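Local coordinates for protein aclacinomycin-N/aclacinomycin-A oxidase (Streptomyces galilaeus, PDB 2IPI) that uses a bicovalently bound FAD and molecular oxygen to oxidise the terminal sugar of aclacinomycin antibiotics, turning aclacinomycin N into A and then A into Y, at residues I82-G87 / I104-M109; F121-G126 / T223-R228; A71-M76 / G189-V194. One frame throughout, in Å; residues are numbered along the deposited sequence.

All three contacts belong to the FAD-binding half of the subunit. Interaction 1 holds the cofactor directly, through Val84, Ser86 and Gly87; its segment 82-87 ends two residues before His89, one of the two residues covalently joined to FAD. Interaction 2 is centred about 14 Å away from it. The two touch where Met109 O meets Gly126 N at 2.8 Å, a probable hydrogen bond, and where Pro125, which also touches FAD, packs against Ser86. Interaction 3, centred about 15 Å from interaction 1, is at the surface, away from the cofactor and substrate sites, yet Ala75 and Val72 of its helix rest on Ile82. Interactions 2 and 3 do not touch, but both reach the same antiparallel sheet.

Interaction 1: residues I82-G87 / I104-M109; sequences IAVRSG and IDMSQM. With FAD (flavin-adenine dinucleotide), chain F.
Ile104 N donates to Ala83 O at 2.8 Å, nearly along the C=O axis. Arg85 N donates to Ile104 O at 2.9 Å, tilted 31° from the carbonyl plane, and the CA-H of Val84 adds a weaker contact there. Met106 N bonds to Arg85 O in a parallel pair that sets Val84 beside Ile104 and Arg85 beside Asp105. On the face of Val84, Ile104 carries CG1 between its backbone N and carbonyl carbon (chi1 62°), bringing CD1 tightly within 3.3 Å of both Val84 CG2 and Ile82 CG2. Met106 crosses Val84 at about a right angle, its CG 3.5 Å from Val84 CG1. On the other face the Arg85 methylenes pass Asp105 OD1; the Arg85 guanidinium goes on to a salt bridge with Asp96, and Asp105 OD1 pairs with Arg46. Asp105 OD2 accepts both Ser107 N, in an Asx turn, and Ser107 OG. The strand end and following loop bind the cofactor: Val84 O accepts a hydrogen bond from FAD O2B at 2.8 Å, Ser86 OG donates to FAD N7A at 2.7 Å, Ser86 N to O2A and Gly87 N to O1P. This grip on adenine, ribose and pyrophosphate belongs to the FAD site of the PCMH-type domain.

Interaction 2: residues F121-G126 / T223-R228; sequences FAVEPG and TRYWFR
Strands 121-123 and 223-227 run antiparallel, their axes 5.1 Å apart at closest approach and 149° between directions. Phe121 with Phe227 and Val123 with Tyr225 are hydrogen-bonded pairs, each closed by two backbone N-H to O bonds; Ala122 and Trp226 form the non-hydrogen-bonded pair between them. On the face of Val123, CG2 stands between the backbone N and carbonyl carbon (chi1 -48°) and presses on the edge of the Phe227 ring, 3.3 Å from CE1, and on Tyr225 CB at 3.6 Å. The Phe121 ring turns its edge to the backbone, CD1 lying 3.7 Å from Phe227 O. On the opposite face, Ala122 CB sits over the Trp226 ring, offset toward its rim. Glu124 OE2 reaches Arg224 NH2 in a long salt bridge of 3.4 Å, its hydrogen bond weak, at the guanidinium edge; Arg224 also pairs with Glu181, which binds Trp226 NE1 too. Pro125 CD lies 3.4 Å from Thr223 O, a buried carbonyl without a polar partner. Thr223 and Arg224 both face Glu181, a classic beta bulge. The pair lies inside an antiparallel sheet between strands 112-115 and 177-185, with helix 154-157 against Val123 and Tyr225.

Interaction 3: residues A71-M76 / G189-V194; sequences AVNQAM and GRARKV
Asn73 and Ala191 carry the contact. Asn73 OD1 accepts the backbone N-H of Ala191 at 3.1 Å, with 150° at the hydrogen; the donor lies in the amide plane, on a lone pair of the oxygen. Ala191 CB is brought just as near, 3.1 Å from the same Asn73 OD1, a tight contact that comes with the bond to its N-H. Asn73 places its CG beside its own backbone N (chi1 -71°), which carries the amide off the helix toward the strand, although its CB does not aim there. Ala191 CB points at the helix, where Val72 CG1 is its apolar neighbour at 4.1 Å. One turn further along the helix, Met76 extends its methyl to Gly189, CE coming 4.4 Å from Gly189 O, a loose contact. Gly189 has a positive phi of 96° in the turn leading into the strand, a backbone shape common for glycine.

Behind this first shell, Arg190 and Arg192 turn away from the helix, and both pair with Asp186; Arg190 NE also bonds to Ser188 OG. Lys193 lies against Ala65 and Asp66 near the beginning of the same helix, and Val69 also touches Ala191.

Helix 65-78 joins strands 58-61 and 82-85 as the helix of a beta-alpha-beta crossover. Ala71, Val72 and Ala75 face the mixed sheet through Ile104, Ile82 and Ala102, whereas Val72 and Met76 meet Val185 of strand 177-185. The helix is thus packed between that sheet and the antiparallel sheet, in which 191-197 is an edge strand within this chain.

Interaction 1: residues I82-G87 / I104-M109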
loop_
_atom_site.group_PDB
_atom_site.type_symbol
_atom_site.label_atom_id
_atom_site.label_comp_id
_atom_site.label_asym_id
_atom_site.label_seq_id
_atom_site.Cartn_x
_atom_site.Cartn_y
_atom_site.Cartn_z
ATOM N N ILE A 82 -13.329 -0.173 19.163
ATOM C CA ILE A 82 -13.800 -0.228 17.774
ATOM C C ILE A 82 -12.718 -0.540 16.758
ATOM O O ILE A 82 -11.590 -0.073 16.950
ATOM C CB ILE A 82 -14.443 1.139 17.434
ATOM C CG1 ILE A 82 -15.773 1.379 18.152
ATOM C CG2 ILE A 82 -14.630 1.328 15.948
ATOM C CD1 ILE A 82 -16.269 2.803 18.029
ATOM N N ALA A 83 -13.074 -1.255 15.679
ATOM C CA ALA A 83 -12.153 -1.403 14.556
ATOM C C ALA A 83 -12.951 -1.388 13.233
ATOM O O ALA A 83 -14.054 -1.912 13.291
ATOM C CB ALA A 83 -11.322 -2.665 14.644
ATOM N N VAL A 84 -12.373 -0.807 12.189
ATOM C CA VAL A 84 -13.053 -0.809 10.894
ATOM C C VAL A 84 -12.366 -1.746 9.901
ATOM O O VAL A 84 -11.153 -1.692 9.754
ATOM C CB VAL A 84 -13.097 0.568 10.221
ATOM C CG1 VAL A 84 -14.164 0.566 9.131
ATOM C CG2 VAL A 84 -13.304 1.643 11.263
ATOM N N ARG A 85 -13.212 -2.531 9.245
ATOM C CA ARG A 85 -12.764 -3.361 8.138
ATOM C C ARG A 85 -13.433 -2.863 6.858
ATOM O O ARG A 85 -14.653 -2.736 6.831
ATOM C CB ARG A 85 -13.104 -4.822 8.422
ATOM C CG ARG A 85 -13.153 -5.713 7.187
ATOM C CD ARG A 85 -12.993 -7.191 7.507
ATOM N NE ARG A 85 -11.709 -7.481 8.110
ATOM C CZ ARG A 85 -11.395 -8.220 9.147
ATOM N NH1 ARG A 85 -12.287 -8.889 9.860
ATOM N NH2 ARG A 85 -10.114 -8.311 9.488
ATOM N N SER A 86 -12.667 -2.604 5.814
ATOM C CA SER A 86 -13.218 -2.335 4.487
ATOM C C SER A 86 -12.863 -3.515 3.576
ATOM O O SER A 86 -13.741 -4.292 3.174
ATOM C CB SER A 86 -12.680 -1.022 3.928
ATOM O OG SER A 86 -13.209 0.100 4.637
ATOM N N GLY A 87 -11.563 -3.590 3.312
ATOM C CA GLY A 87 -10.944 -4.581 2.453
ATOM C C GLY A 87 -10.331 -5.788 3.122
ATOM O O GLY A 87 -10.153 -6.816 2.460
ATOM N N ILE A 104 -16.663 -2.635 12.659
ATOM C CA ILE A 104 -17.610 -2.071 11.682
ATOM C C ILE A 104 -17.091 -2.400 10.286
ATOM O O ILE A 104 -16.005 -1.961 9.909
ATOM C CB ILE A 104 -17.808 -0.566 11.878
ATOM C CG1 ILE A 104 -16.576 0.309 11.694
ATOM C CG2 ILE A 104 -18.383 -0.298 13.279
ATOM C CD1 ILE A 104 -15.868 0.539 13.014
ATOM N N ASP A 105 -17.878 -3.184 9.587
ATOM C CA ASP A 105 -17.587 -3.724 8.272
ATOM C C ASP A 105 -18.338 -2.957 7.180
ATOM O O ASP A 105 -19.569 -2.855 7.206
ATOM C CB ASP A 105 -17.984 -5.199 8.192
ATOM C CG ASP A 105 -17.358 -5.864 6.968
ATOM O OD1 ASP A 105 -16.742 -6.929 7.137
ATOM O OD2 ASP A 105 -17.468 -5.324 5.852
ATOM N N MET A 106 -17.568 -2.395 6.263
ATOM C CA MET A 106 -18.073 -1.446 5.278
ATOM C C MET A 106 -18.261 -2.090 3.906
ATOM O O MET A 106 -18.515 -1.376 2.942
ATOM C CB MET A 106 -17.105 -0.267 5.141
ATOM C CG MET A 106 -16.429 0.099 6.467
ATOM S SD MET A 106 -17.219 1.545 7.198
ATOM C CE MET A 106 -17.859 0.857 8.714
ATOM N N SER A 107 -18.103 -3.392 3.852
ATOM C CA SER A 107 -18.032 -4.131 2.589
ATOM C C SER A 107 -19.318 -4.065 1.780
ATOM O O SER A 107 -19.301 -4.371 0.582
ATOM C CB SER A 107 -17.680 -5.588 2.891
ATOM O OG SER A 107 -18.747 -6.209 3.596
ATOM N N GLN A 108 -20.420 -3.666 2.409
ATOM C CA GLN A 108 -21.681 -3.483 1.691
ATOM C C GLN A 108 -21.755 -2.099 1.042
ATOM O O GLN A 108 -22.677 -1.795 0.271
ATOM C CB GLN A 108 -22.879 -3.694 2.618
ATOM C CG GLN A 108 -23.126 -5.082 3.162
ATOM C CD GLN A 108 -23.428 -6.123 2.115
ATOM O OE1 GLN A 108 -22.740 -6.172 1.092
ATOM N NE2 GLN A 108 -24.439 -6.970 2.306
ATOM N N MET A 109 -20.792 -1.228 1.293
ATOM C CA MET A 109 -20.792 0.138 0.792
ATOM C C MET A 109 -19.736 0.377 -0.276
ATOM O O MET A 109 -18.643 0.791 0.114
ATOM C CB MET A 109 -20.534 1.122 1.949
ATOM C CG MET A 109 -21.567 1.063 3.057
ATOM S SD MET A 109 -21.193 2.245 4.399
ATOM C CE MET A 109 -21.431 3.780 3.485
HETATM P PA FAD F . -8.381 -3.305 6.030
HETATM O O1A FAD F . -7.848 -4.323 6.848
HETATM O O2A FAD F . -9.843 -3.312 6.052
HETATM O O5B FAD F . -7.832 -1.893 6.450
HETATM C C5B FAD F . -6.499 -1.646 6.653
HETATM C C4B FAD F . -6.319 -0.479 7.620
HETATM O O4B FAD F . -7.182 0.560 7.250
HETATM C C3B FAD F . -6.760 -0.859 9.046
HETATM O O3B FAD F . -6.096 -0.093 9.984
HETATM C C2B FAD F . -8.230 -0.478 9.065
HETATM O O2B FAD F . -8.774 -0.243 10.335
HETATM C C1B FAD F . -8.185 0.751 8.184
HETATM N N9A FAD F . -9.488 1.099 7.583
HETATM C C8A FAD F . -10.286 0.296 6.868
HETATM N N7A FAD F . -11.366 0.954 6.472
HETATM C C5A FAD F . -11.272 2.190 6.963
HETATM C C6A FAD F . -12.094 3.306 6.873
HETATM N N6A FAD F . -13.146 3.233 6.152
HETATM N N1A FAD F . -11.730 4.434 7.458
HETATM C C2A FAD F . -10.584 4.478 8.097
HETATM N N3A FAD F . -9.769 3.444 8.190
HETATM C C4A FAD F . -10.102 2.309 7.652
HETATM N N1 FAD F . -0.605 -1.332 -1.198
HETATM C C2 FAD F . -0.083 -0.447 -2.112
HETATM O O2 FAD F . 0.182 0.647 -1.860
HETATM N N3 FAD F . 0.128 -0.894 -3.387
HETATM C C4 FAD F . -0.168 -2.188 -3.775
HETATM O O4 FAD F . -0.049 -2.495 -4.928
HETATM C C4X FAD F . -0.715 -3.072 -2.842
HETATM N N5 FAD F . -1.002 -4.367 -3.158
HETATM C C5X FAD F . -1.596 -5.205 -2.271
HETATM C C6 FAD F . -1.965 -6.498 -2.649
HETATM C C7 FAD F . -2.508 -7.342 -1.725
HETATM C C7M FAD F . -2.983 -8.667 -2.226
HETATM C C8 FAD F . -2.791 -6.899 -0.429
HETATM C C8M FAD F . -3.672 -7.737 0.470
HETATM C C9 FAD F . -2.430 -5.612 -0.101
HETATM C C9A FAD F . -1.806 -4.757 -0.975
HETATM N N10 FAD F . -1.436 -3.478 -0.605
HETATM C C10 FAD F . -0.937 -2.624 -1.542
HETATM C "C1'" FAD F . -1.110 -3.141 0.814
HETATM C "C2'" FAD F . -2.276 -2.631 1.664
HETATM O "O2'" FAD F . -2.817 -3.490 2.613
HETATM C "C3'" FAD F . -3.409 -2.029 0.867
HETATM O "O3'" FAD F . -2.970 -1.005 0.029
HETATM C "C4'" FAD F . -4.477 -1.666 1.944
HETATM O "O4'" FAD F . -3.998 -1.492 3.216
HETATM C "C5'" FAD F . -5.690 -2.548 2.118
HETATM O "O5'" FAD F . -6.627 -1.927 2.933
HETATM P P FAD F . -7.929 -2.738 3.230
HETATM O O1P FAD F . -9.060 -1.883 3.267
HETATM O O2P FAD F . -8.027 -3.750 2.270
HETATM O O3P FAD F . -7.726 -3.506 4.598
#

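Interaction 2: residues F121-G126 / T223-R228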
loop_
_atom_site.group_PDB
_atom_site.type_symbol
_atom_site.label_atom_id
_atom_site.label_comp_id
_atom_site.label_asym_id
_atom_site.label_seq_id
_atom_site.Cartn_x
_atom_site.Cartn_y
_atom_site.Cartn_z
ATOM N N PHE A 121 -15.432 12.595 -8.362
ATOM C CA PHE A 121 -15.852 11.210 -8.442
ATOM C C PHE A 121 -16.026 10.535 -7.078
ATOM O O PHE A 121 -15.040 10.495 -6.314
ATOM C CB PHE A 121 -14.792 10.450 -9.237
ATOM C CG PHE A 121 -14.763 10.681 -10.734
ATOM C CD1 PHE A 121 -13.932 11.651 -11.258
ATOM C CD2 PHE A 121 -15.552 9.937 -11.597
ATOM C CE1 PHE A 121 -13.841 11.904 -12.617
ATOM C CE2 PHE A 121 -15.457 10.173 -12.968
ATOM C CZ PHE A 121 -14.607 11.143 -13.468
ATOM N N ALA A 122 -17.220 10.011 -6.835
ATOM C CA ALA A 122 -17.679 9.262 -5.678
ATOM C C ALA A 122 -17.120 7.847 -5.572
ATOM O O ALA A 122 -17.253 7.018 -6.460
ATOM C CB ALA A 122 -19.195 9.244 -5.594
ATOM N N VAL A 123 -16.436 7.510 -4.474
ATOM C CA VAL A 123 -16.022 6.117 -4.267
ATOM C C VAL A 123 -16.191 5.730 -2.800
ATOM O O VAL A 123 -15.620 6.354 -1.898
ATOM C CB VAL A 123 -14.588 5.802 -4.712
ATOM C CG1 VAL A 123 -14.266 6.316 -6.109
ATOM C CG2 VAL A 123 -13.536 6.366 -3.751
ATOM N N GLU A 124 -16.964 4.680 -2.512
ATOM C CA GLU A 124 -17.162 4.290 -1.094
ATOM C C GLU A 124 -16.077 3.332 -0.651
ATOM O O GLU A 124 -15.515 2.618 -1.471
ATOM C CB GLU A 124 -18.560 3.711 -0.914
ATOM C CG GLU A 124 -19.627 4.805 -0.843
ATOM C CD GLU A 124 -21.036 4.253 -0.906
ATOM O OE1 GLU A 124 -21.311 3.068 -0.653
ATOM O OE2 GLU A 124 -21.970 5.044 -1.188
ATOM N N PRO A 125 -15.747 3.302 0.638
ATOM C CA PRO A 125 -14.592 2.536 1.097
ATOM C C PRO A 125 -14.721 1.030 0.888
ATOM O O PRO A 125 -13.690 0.356 0.886
ATOM C CB PRO A 125 -14.548 2.811 2.610
ATOM C CG PRO A 125 -15.969 3.158 2.936
ATOM C CD PRO A 125 -16.436 3.974 1.751
ATOM N N GLY A 126 -15.928 0.502 0.724
ATOM C CA GLY A 126 -16.165 -0.934 0.667
ATOM C C GLY A 126 -15.804 -1.474 -0.707
ATOM O O GLY A 126 -15.556 -2.657 -0.899
ATOM N N THR A 223 -16.350 7.368 5.061
ATOM C CA THR A 223 -17.608 6.850 4.550
ATOM C C THR A 223 -17.717 7.078 3.037
ATOM O O THR A 223 -18.594 6.496 2.391
ATOM C CB THR A 223 -18.797 7.517 5.263
ATOM O OG1 THR A 223 -20.037 7.195 4.623
ATOM C CG2 THR A 223 -18.668 9.029 5.165
ATOM N N ARG A 224 -16.823 7.890 2.512
ATOM C CA ARG A 224 -16.781 8.251 1.104
ATOM C C ARG A 224 -15.572 9.115 0.756
ATOM O O ARG A 224 -15.229 10.062 1.466
ATOM C CB ARG A 224 -18.045 9.024 0.682
ATOM C CG ARG A 224 -18.020 9.347 -0.808
ATOM C CD ARG A 224 -19.312 10.006 -1.249
ATOM N NE ARG A 224 -20.435 9.106 -1.075
ATOM C CZ ARG A 224 -21.645 9.324 -0.609
ATOM N NH1 ARG A 224 -21.996 10.534 -0.206
ATOM N NH2 ARG A 224 -22.507 8.312 -0.556
ATOM N N TYR A 225 -14.910 8.813 -0.354
ATOM C CA TYR A 225 -13.770 9.556 -0.833
ATOM C C TYR A 225 -14.117 10.278 -2.140
ATOM O O TYR A 225 -14.916 9.666 -2.854
ATOM C CB TYR A 225 -12.586 8.637 -1.158
ATOM C CG TYR A 225 -11.875 7.911 -0.060
ATOM C CD1 TYR A 225 -12.248 6.645 0.367
ATOM C CD2 TYR A 225 -10.781 8.519 0.561
ATOM C CE1 TYR A 225 -11.570 6.000 1.384
ATOM C CE2 TYR A 225 -10.107 7.872 1.581
ATOM C CZ TYR A 225 -10.497 6.622 1.986
ATOM O OH TYR A 225 -9.799 5.988 3.000
ATOM N N TRP A 226 -13.531 11.418 -2.388
ATOM C CA TRP A 226 -13.711 12.222 -3.589
ATOM C C TRP A 226 -12.416 12.415 -4.351
ATOM O O TRP A 226 -11.423 12.830 -3.761
ATOM C CB TRP A 226 -14.403 13.572 -3.295
ATOM C CG TRP A 226 -15.830 13.413 -2.824
ATOM C CD1 TRP A 226 -16.189 13.222 -1.515
ATOM C CD2 TRP A 226 -17.062 13.434 -3.559
ATOM N NE1 TRP A 226 -17.552 13.114 -1.412
ATOM C CE2 TRP A 226 -18.121 13.237 -2.654
ATOM C CE3 TRP A 226 -17.389 13.576 -4.908
ATOM C CZ2 TRP A 226 -19.461 13.193 -3.028
ATOM C CZ3 TRP A 226 -18.721 13.535 -5.287
ATOM C CH2 TRP A 226 -19.759 13.341 -4.359
ATOM N N PHE A 227 -12.425 12.100 -5.649
ATOM C CA PHE A 227 -11.229 12.277 -6.464
ATOM C C PHE A 227 -11.390 13.261 -7.618
ATOM O O PHE A 227 -12.394 13.251 -8.315
ATOM C CB PHE A 227 -10.782 10.924 -7.084
ATOM C CG PHE A 227 -10.337 9.995 -5.959
ATOM C CD1 PHE A 227 -11.227 9.088 -5.418
ATOM C CD2 PHE A 227 -9.039 10.086 -5.472
ATOM C CE1 PHE A 227 -10.855 8.271 -4.357
ATOM C CE2 PHE A 227 -8.667 9.263 -4.417
ATOM C CZ PHE A 227 -9.560 8.365 -3.875
ATOM N N ARG A 228 -10.344 14.057 -7.788
ATOM C CA ARG A 228 -10.154 14.971 -8.884
ATOM C C ARG A 228 -8.693 15.393 -8.939
ATOM O O ARG A 228 -8.135 15.790 -7.909
ATOM C CB ARG A 228 -11.048 16.201 -8.709
ATOM C CG ARG A 228 -11.439 16.893 -10.000
ATOM C CD ARG A 228 -10.896 18.307 -10.049
ATOM N NE ARG A 228 -11.674 19.210 -9.206
ATOM C CZ ARG A 228 -11.448 19.507 -7.938
ATOM N NH1 ARG A 228 -10.420 18.957 -7.288
ATOM N NH2 ARG A 228 -12.241 20.356 -7.289
#

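Interaction 3: residues A71-M76 / G189-V194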
loop_
_atom_site.group_PDB
_atom_site.type_symbol
_atom_site.label_atom_id
_atom_site.label_comp_id
_atom_site.label_asym_id
_atom_site.label_seq_id
_atom_site.Cartn_x
_atom_site.Cartn_y
_atom_site.Cartn_z
ATOM N N ALA A 71 -23.605 3.108 14.773
ATOM C CA ALA A 71 -22.769 2.006 15.207
ATOM C C ALA A 71 -21.681 2.455 16.179
ATOM O O ALA A 71 -21.500 1.767 17.188
ATOM C CB ALA A 71 -22.118 1.325 14.006
ATOM N N VAL A 72 -21.018 3.550 15.848
ATOM C CA VAL A 72 -20.018 4.129 16.753
ATOM C C VAL A 72 -20.616 4.476 18.108
ATOM O O VAL A 72 -20.115 4.197 19.209
ATOM C CB VAL A 72 -19.406 5.398 16.157
ATOM C CG1 VAL A 72 -18.367 5.976 17.118
ATOM C CG2 VAL A 72 -18.765 5.150 14.793
ATOM N N ASN A 73 -21.768 5.146 18.040
ATOM C CA ASN A 73 -22.388 5.557 19.307
ATOM C C ASN A 73 -22.762 4.320 20.110
ATOM O O ASN A 73 -22.605 4.296 21.341
ATOM C CB ASN A 73 -23.592 6.460 19.074
ATOM C CG ASN A 73 -23.208 7.838 18.569
ATOM O OD1 ASN A 73 -22.196 8.435 18.950
ATOM N ND2 ASN A 73 -24.048 8.356 17.674
ATOM N N GLN A 74 -23.238 3.257 19.470
ATOM C CA GLN A 74 -23.613 2.057 20.228
ATOM C C GLN A 74 -22.414 1.355 20.839
ATOM O O GLN A 74 -22.446 0.802 21.947
ATOM C CB GLN A 74 -24.395 1.114 19.313
ATOM C CG GLN A 74 -25.804 1.624 18.990
ATOM C CD GLN A 74 -26.666 0.532 18.370
ATOM O OE1 GLN A 74 -26.589 -0.643 18.754
ATOM N NE2 GLN A 74 -27.515 0.918 17.414
ATOM N N ALA A 75 -21.274 1.326 20.139
ATOM C CA ALA A 75 -20.108 0.672 20.728
ATOM C C ALA A 75 -19.501 1.492 21.853
ATOM O O ALA A 75 -18.982 0.964 22.855
ATOM C CB ALA A 75 -19.036 0.410 19.670
ATOM N N MET A 76 -19.531 2.823 21.708
ATOM C CA MET A 76 -18.946 3.606 22.805
ATOM C C MET A 76 -19.787 3.401 24.067
ATOM O O MET A 76 -19.247 3.206 25.154
ATOM C CB MET A 76 -18.837 5.078 22.439
ATOM C CG MET A 76 -17.995 5.335 21.178
ATOM S SD MET A 76 -17.773 7.090 20.841
ATOM C CE MET A 76 -16.967 7.590 22.388
ATOM N N GLY A 189 -18.085 13.343 23.429
ATOM C CA GLY A 189 -18.444 11.945 23.290
ATOM C C GLY A 189 -19.440 11.662 22.177
ATOM O O GLY A 189 -20.093 10.616 22.177
ATOM N N ARG A 190 -19.559 12.579 21.226
ATOM C CA ARG A 190 -20.583 12.427 20.196
ATOM C C ARG A 190 -19.977 11.984 18.864
ATOM O O ARG A 190 -19.029 12.635 18.434
ATOM C CB ARG A 190 -21.322 13.744 19.945
ATOM C CG ARG A 190 -22.713 13.833 20.516
ATOM C CD ARG A 190 -23.218 15.251 20.658
ATOM N NE ARG A 190 -22.166 16.224 20.953
ATOM C CZ ARG A 190 -22.223 17.479 20.505
ATOM N NH1 ARG A 190 -23.262 17.865 19.766
ATOM N NH2 ARG A 190 -21.263 18.343 20.791
ATOM N N ALA A 191 -20.521 10.960 18.235
ATOM C CA ALA A 191 -20.190 10.661 16.838
ATOM C C ALA A 191 -20.820 11.706 15.917
ATOM O O ALA A 191 -21.952 12.137 16.155
ATOM C CB ALA A 191 -20.646 9.269 16.449
ATOM N N ARG A 192 -20.102 12.108 14.873
ATOM C CA ARG A 192 -20.589 13.105 13.933
ATOM C C ARG A 192 -20.066 12.870 12.517
ATOM O O ARG A 192 -18.946 12.434 12.292
ATOM C CB ARG A 192 -20.203 14.528 14.367
ATOM C CG ARG A 192 -19.183 14.633 15.484
ATOM C CD ARG A 192 -19.563 15.616 16.566
ATOM N NE ARG A 192 -20.992 15.683 16.874
ATOM C CZ ARG A 192 -21.680 16.810 17.045
ATOM N NH1 ARG A 192 -21.071 17.987 16.933
ATOM N NH2 ARG A 192 -22.976 16.771 17.324
ATOM N N LYS A 193 -20.885 13.203 11.514
ATOM C CA LYS A 193 -20.340 13.099 10.151
ATOM C C LYS A 193 -19.859 14.450 9.647
ATOM O O LYS A 193 -20.544 15.484 9.788
ATOM C CB LYS A 193 -21.419 12.464 9.272
ATOM C CG LYS A 193 -20.924 12.168 7.862
ATOM C CD LYS A 193 -22.128 12.187 6.903
ATOM C CE LYS A 193 -23.382 12.633 7.655
ATOM N NZ LYS A 193 -23.463 14.114 7.819
ATOM N N VAL A 194 -18.651 14.460 9.081
ATOM C CA VAL A 194 -17.952 15.661 8.668
ATOM C C VAL A 194 -17.395 15.506 7.247
ATOM O O VAL A 194 -17.058 14.399 6.824
ATOM C CB VAL A 194 -16.759 16.043 9.559
ATOM C CG1 VAL A 194 -17.135 15.988 11.032
ATOM C CG2 VAL A 194 -15.566 15.138 9.276
#